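HPT domain (PDB 2A0B) is the histidine-containing phosphotransfer domain of the sensor kinase ArcB, a helical bundle that relays phosphoryl groups to the regulator ArcA in anaerobic repression. Local coordinates at residues A10-I14 with P15-Q19; Q19-L23 with V24-L28. All coordinates share one frame; numbering follows the deposited sequence.

Contact 1 of 2, residues A10-I14 with P15-Q19; sequences ALLDI and PMLEQ
Asp13 and Met16 meet in an N-cap that starts helix 14-23 of this histidine-containing phosphotransfer domain, just after the chain leaves helix 7-11. The Asp13 carboxylate reaches over the first turn, its CG trans to the main-chain nitrogen (chi1 -175°), and OD1 accepts a weak but fairly straight bond from Met16 N at 3.3 Å. The side chains of Asp13 and Met16 cross at about a right angle, and CB of Met16 lies 3.5 Å from Asp13 CG, its methylene pressed against the carboxylate. OD1 also sits 3.4 Å from Pro15 CD. The negative charge at the helix N terminus probably interacts favourably with the helix dipole. With the carboxylate cut back to an alanine here, Met16 N would probably lose its capping acceptor and the start of the helix be held less firmly.

The packed side is apolar. Leu12 and Leu17 are buried, with Leu12 CB 4.0 Å from Leu17 CD1, and Trp118 of helix 93-122 touches both as well as Ile14. The solvent side is looser. There Pro15 is exposed, and the 3.5 Å between its CD and Ile14 CB follows largely from the peptide link joining the two residues. Exposed Glu18 runs its extended chain obliquely past Ile14, with Glu18 CG 3.5 Å from Ile14 O. From here the regular helical bonding begins: Leu17 N donates to Asp13 O, and Glu18 N to Ile14 O at 2.8 Å.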
loop_
_atom_site.group_PDB
_atom_site.type_symbol
_atom_site.label_atom_id
_atom_site.label_comp_id
_atom_site.label_asym_id
_atom_site.label_seq_id
_atom_site.Cartn_x
_atom_site.Cartn_y
_atom_site.Cartn_z
ATOM N N ALA A 10 -4.402 -12.601 -2.923
ATOM C CA ALA A 10 -3.032 -12.205 -2.719
ATOM C C ALA A 10 -2.870 -10.733 -2.422
ATOM O O ALA A 10 -2.038 -10.360 -1.596
ATOM C CB ALA A 10 -2.238 -12.596 -3.971
ATOM N N LEU A 11 -3.631 -9.844 -3.042
ATOM C CA LEU A 11 -3.392 -8.438 -2.953
ATOM C C LEU A 11 -4.327 -7.787 -1.824
ATOM O O LEU A 11 -3.927 -6.716 -1.505
ATOM C CB LEU A 11 -3.687 -7.711 -4.273
ATOM C CG LEU A 11 -2.781 -8.216 -5.487
ATOM C CD1 LEU A 11 -3.224 -7.484 -6.718
ATOM C CD2 LEU A 11 -1.347 -7.838 -5.112
ATOM N N LEU A 12 -5.389 -8.514 -1.600
ATOM C CA LEU A 12 -6.302 -7.764 -0.631
ATOM C C LEU A 12 -6.417 -8.535 0.642
ATOM O O LEU A 12 -6.248 -9.729 0.759
ATOM C CB LEU A 12 -7.716 -7.795 -1.257
ATOM C CG LEU A 12 -7.820 -7.207 -2.681
ATOM C CD1 LEU A 12 -9.266 -7.346 -3.173
ATOM C CD2 LEU A 12 -7.262 -5.813 -2.705
ATOM N N ASP A 13 -6.879 -7.808 1.715
ATOM C CA ASP A 13 -7.193 -8.509 2.951
ATOM C C ASP A 13 -8.696 -8.844 2.953
ATOM O O ASP A 13 -9.505 -7.965 3.390
ATOM C CB ASP A 13 -6.852 -7.613 4.136
ATOM C CG ASP A 13 -7.032 -8.305 5.479
ATOM O OD1 ASP A 13 -7.631 -9.355 5.626
ATOM O OD2 ASP A 13 -6.405 -7.689 6.388
ATOM N N ILE A 14 -9.090 -9.935 2.374
ATOM C CA ILE A 14 -10.496 -10.299 2.177
ATOM C C ILE A 14 -11.265 -10.462 3.481
ATOM O O ILE A 14 -12.339 -9.817 3.542
ATOM C CB ILE A 14 -10.683 -11.530 1.272
ATOM C CG1 ILE A 14 -9.907 -11.240 -0.019
ATOM C CG2 ILE A 14 -12.178 -11.716 0.993
ATOM C CD1 ILE A 14 -10.415 -10.064 -0.799
ATOM N N PRO A 15 -10.750 -11.100 4.483
ATOM C CA PRO A 15 -11.475 -11.216 5.779
ATOM C C PRO A 15 -11.761 -9.809 6.321
ATOM O O PRO A 15 -12.914 -9.591 6.793
ATOM C CB PRO A 15 -10.533 -11.961 6.689
ATOM C CG PRO A 15 -9.854 -12.914 5.689
ATOM C CD PRO A 15 -9.545 -11.966 4.546
ATOM N N MET A 16 -10.835 -8.895 6.336
ATOM C CA MET A 16 -11.033 -7.549 6.874
ATOM C C MET A 16 -12.068 -6.836 6.031
ATOM O O MET A 16 -13.024 -6.168 6.501
ATOM C CB MET A 16 -9.738 -6.739 6.982
ATOM C CG MET A 16 -9.937 -5.260 7.333
ATOM S SD MET A 16 -10.210 -4.251 5.869
ATOM C CE MET A 16 -9.701 -2.622 6.401
ATOM N N LEU A 17 -11.970 -6.894 4.682
ATOM C CA LEU A 17 -12.901 -6.208 3.821
ATOM C C LEU A 17 -14.325 -6.760 3.979
ATOM O O LEU A 17 -15.240 -5.910 3.882
ATOM C CB LEU A 17 -12.423 -6.329 2.332
ATOM C CG LEU A 17 -11.194 -5.437 2.149
ATOM C CD1 LEU A 17 -10.532 -5.932 0.812
ATOM C CD2 LEU A 17 -11.467 -3.957 1.984
ATOM N N GLU A 18 -14.483 -8.053 4.151
ATOM C CA GLU A 18 -15.830 -8.611 4.245
ATOM C C GLU A 18 -16.430 -8.127 5.602
ATOM O O GLU A 18 -17.630 -7.775 5.552
ATOM C CB GLU A 18 -15.819 -10.114 4.155
ATOM C CG GLU A 18 -15.653 -10.461 2.657
ATOM C CD GLU A 18 -15.848 -11.919 2.320
ATOM O OE1 GLU A 18 -16.085 -12.779 3.187
ATOM O OE2 GLU A 18 -15.791 -12.208 1.089
ATOM N N GLN A 19 -15.576 -8.120 6.614
ATOM C CA GLN A 19 -16.138 -7.646 7.915
ATOM C C GLN A 19 -16.476 -6.182 7.752
ATOM O O GLN A 19 -17.569 -5.689 8.225
ATOM C CB GLN A 19 -15.073 -7.845 8.980
ATOM C CG GLN A 19 -15.520 -7.358 10.373
ATOM C CD GLN A 19 -14.389 -7.467 11.376
ATOM O OE1 GLN A 19 -14.412 -8.384 12.199
ATOM N NE2 GLN A 19 -13.428 -6.580 11.395
#

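Contact 2 of 2, residues Q19-L23 with V24-L28; sequences QYLEL and VGPKL
Leu21 and Pro26 meet across the tight turn that joins helix 14-23 to helix 26-52, their side chains crossing at about a right angle. Although the CB of Leu21 points away from the turn, the branch comes back: its CD2 lies against the proline ring, 3.6 Å from Pro26 CB and 3.7 Å from Pro26 CD. Trp118 and Ala122 of helix 93-122 touch Leu21, and Val119 touches Pro26, so the pair rests on the last turns of that helix.

On the outer side, Val24 carries CG2 between its backbone N and carbonyl carbon (chi1 -42°), which sets this methyl 3.2 Å from Tyr20 O. That oxygen takes two backbone donors: Val24 N at 2.8 Å, nearly straight, and Gly25 N at 3.3 Å, in the carbonyl plane on a lone pair. Gly25 then leaves helical geometry with positive phi (93°), a backbone shape in which a beta carbon would collide with the carbonyl oxygen of Val24, and its CA makes a CH...O contact with Leu21 O. The helix end is therefore closed by backbone donors and apolar contacts, chiefly Leu21 on Pro26, with no charged pair between the two segments.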
loop_
_atom_site.group_PDB
_atom_site.type_symbol
_atom_site.label_atom_id
_atom_site.label_comp_id
_atom_site.label_asym_id
_atom_site.label_seq_id
_atom_site.Cartn_x
_atom_site.Cartn_y
_atom_site.Cartn_z
ATOM N N GLN A 19 -15.576 -8.120 6.614
ATOM C CA GLN A 19 -16.138 -7.646 7.915
ATOM C C GLN A 19 -16.476 -6.182 7.752
ATOM O O GLN A 19 -17.569 -5.689 8.225
ATOM C CB GLN A 19 -15.073 -7.845 8.980
ATOM C CG GLN A 19 -15.520 -7.358 10.373
ATOM C CD GLN A 19 -14.389 -7.467 11.376
ATOM O OE1 GLN A 19 -14.412 -8.384 12.199
ATOM N NE2 GLN A 19 -13.428 -6.580 11.395
ATOM N N TYR A 20 -15.653 -5.347 7.144
ATOM C CA TYR A 20 -15.934 -3.957 6.916
ATOM C C TYR A 20 -17.208 -3.699 6.153
ATOM O O TYR A 20 -18.002 -2.772 6.526
ATOM C CB TYR A 20 -14.748 -3.281 6.219
ATOM C CG TYR A 20 -13.813 -2.700 7.252
ATOM C CD1 TYR A 20 -13.439 -3.407 8.395
ATOM C CD2 TYR A 20 -13.302 -1.434 7.071
ATOM C CE1 TYR A 20 -12.578 -2.871 9.340
ATOM C CE2 TYR A 20 -12.433 -0.882 8.002
ATOM C CZ TYR A 20 -12.082 -1.608 9.133
ATOM O OH TYR A 20 -11.218 -1.004 10.036
ATOM N N LEU A 21 -17.542 -4.483 5.150
ATOM C CA LEU A 21 -18.757 -4.315 4.372
ATOM C C LEU A 21 -19.987 -4.521 5.294
ATOM O O LEU A 21 -20.975 -3.823 5.076
ATOM C CB LEU A 21 -18.837 -5.288 3.198
ATOM C CG LEU A 21 -18.137 -4.759 1.926
ATOM C CD1 LEU A 21 -18.141 -5.933 0.944
ATOM C CD2 LEU A 21 -18.849 -3.556 1.337
ATOM N N GLU A 22 -19.911 -5.493 6.134
ATOM C CA GLU A 22 -21.017 -5.779 7.060
ATOM C C GLU A 22 -21.104 -4.666 8.087
ATOM O O GLU A 22 -22.239 -4.322 8.518
ATOM C CB GLU A 22 -20.790 -7.098 7.749
ATOM C CG GLU A 22 -20.916 -8.323 6.887
ATOM C CD GLU A 22 -19.943 -9.429 7.227
ATOM O OE1 GLU A 22 -19.629 -9.724 8.405
ATOM O OE2 GLU A 22 -19.448 -10.058 6.249
ATOM N N LEU A 23 -19.976 -4.158 8.554
ATOM C CA LEU A 23 -20.102 -3.144 9.641
ATOM C C LEU A 23 -20.340 -1.733 9.198
ATOM O O LEU A 23 -21.024 -0.915 9.878
ATOM C CB LEU A 23 -18.832 -3.188 10.485
ATOM C CG LEU A 23 -18.566 -4.428 11.321
ATOM C CD1 LEU A 23 -17.109 -4.332 11.767
ATOM C CD2 LEU A 23 -19.494 -4.475 12.547
ATOM N N VAL A 24 -19.726 -1.253 8.115
ATOM C CA VAL A 24 -19.779 0.112 7.653
ATOM C C VAL A 24 -20.416 0.262 6.285
ATOM O O VAL A 24 -20.933 1.336 5.975
ATOM C CB VAL A 24 -18.414 0.810 7.721
ATOM C CG1 VAL A 24 -17.641 0.498 9.008
ATOM C CG2 VAL A 24 -17.523 0.399 6.552
ATOM N N GLY A 25 -20.355 -0.757 5.432
ATOM C CA GLY A 25 -20.885 -0.654 4.063
ATOM C C GLY A 25 -19.750 -0.223 3.119
ATOM O O GLY A 25 -18.704 0.249 3.545
ATOM N N PRO A 26 -20.038 -0.263 1.828
ATOM C CA PRO A 26 -19.027 0.069 0.821
ATOM C C PRO A 26 -18.660 1.512 0.697
ATOM O O PRO A 26 -17.530 1.791 0.238
ATOM C CB PRO A 26 -19.639 -0.503 -0.460
ATOM C CG PRO A 26 -21.123 -0.334 -0.231
ATOM C CD PRO A 26 -21.275 -0.818 1.201
ATOM N N LYS A 27 -19.466 2.507 1.031
ATOM C CA LYS A 27 -19.117 3.895 0.833
ATOM C C LYS A 27 -17.891 4.338 1.600
ATOM O O LYS A 27 -17.123 5.173 1.088
ATOM C CB LYS A 27 -20.253 4.870 1.189
ATOM C CG LYS A 27 -19.989 6.233 0.570
ATOM C CD LYS A 27 -20.748 7.345 1.277
ATOM C CE LYS A 27 -20.496 8.668 0.542
ATOM N NZ LYS A 27 -19.629 9.580 1.333
ATOM N N LEU A 28 -17.728 3.899 2.853
ATOM C CA LEU A 28 -16.552 4.372 3.575
ATOM C C LEU A 28 -15.311 3.757 2.898
ATOM O O LEU A 28 -14.318 4.464 2.841
ATOM C CB LEU A 28 -16.604 4.112 5.081
ATOM C CG LEU A 28 -15.559 4.901 5.887
ATOM C CD1 LEU A 28 -15.956 6.374 5.944
ATOM C CD2 LEU A 28 -15.360 4.339 7.291
#

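In the fold
Followed from the N terminus, the chain leaves helix 7-11 and turns at Leu12 and Asp13, where contact 1 closes the short connection into helix 14-23. That helix runs on to contact 2, which closes the turn into the long helix 26-52. The two contacts neither nest nor cross: they follow one another, share Gln19, and have centres about 12 Å apart, one at each end of helix 14-23. Contact 1 is linked to helix 76-85 through Arg76, whereas contact 2 lies farther out, at the surface. Both touch helix 93-122, which joins the N-terminal helices to the bundle.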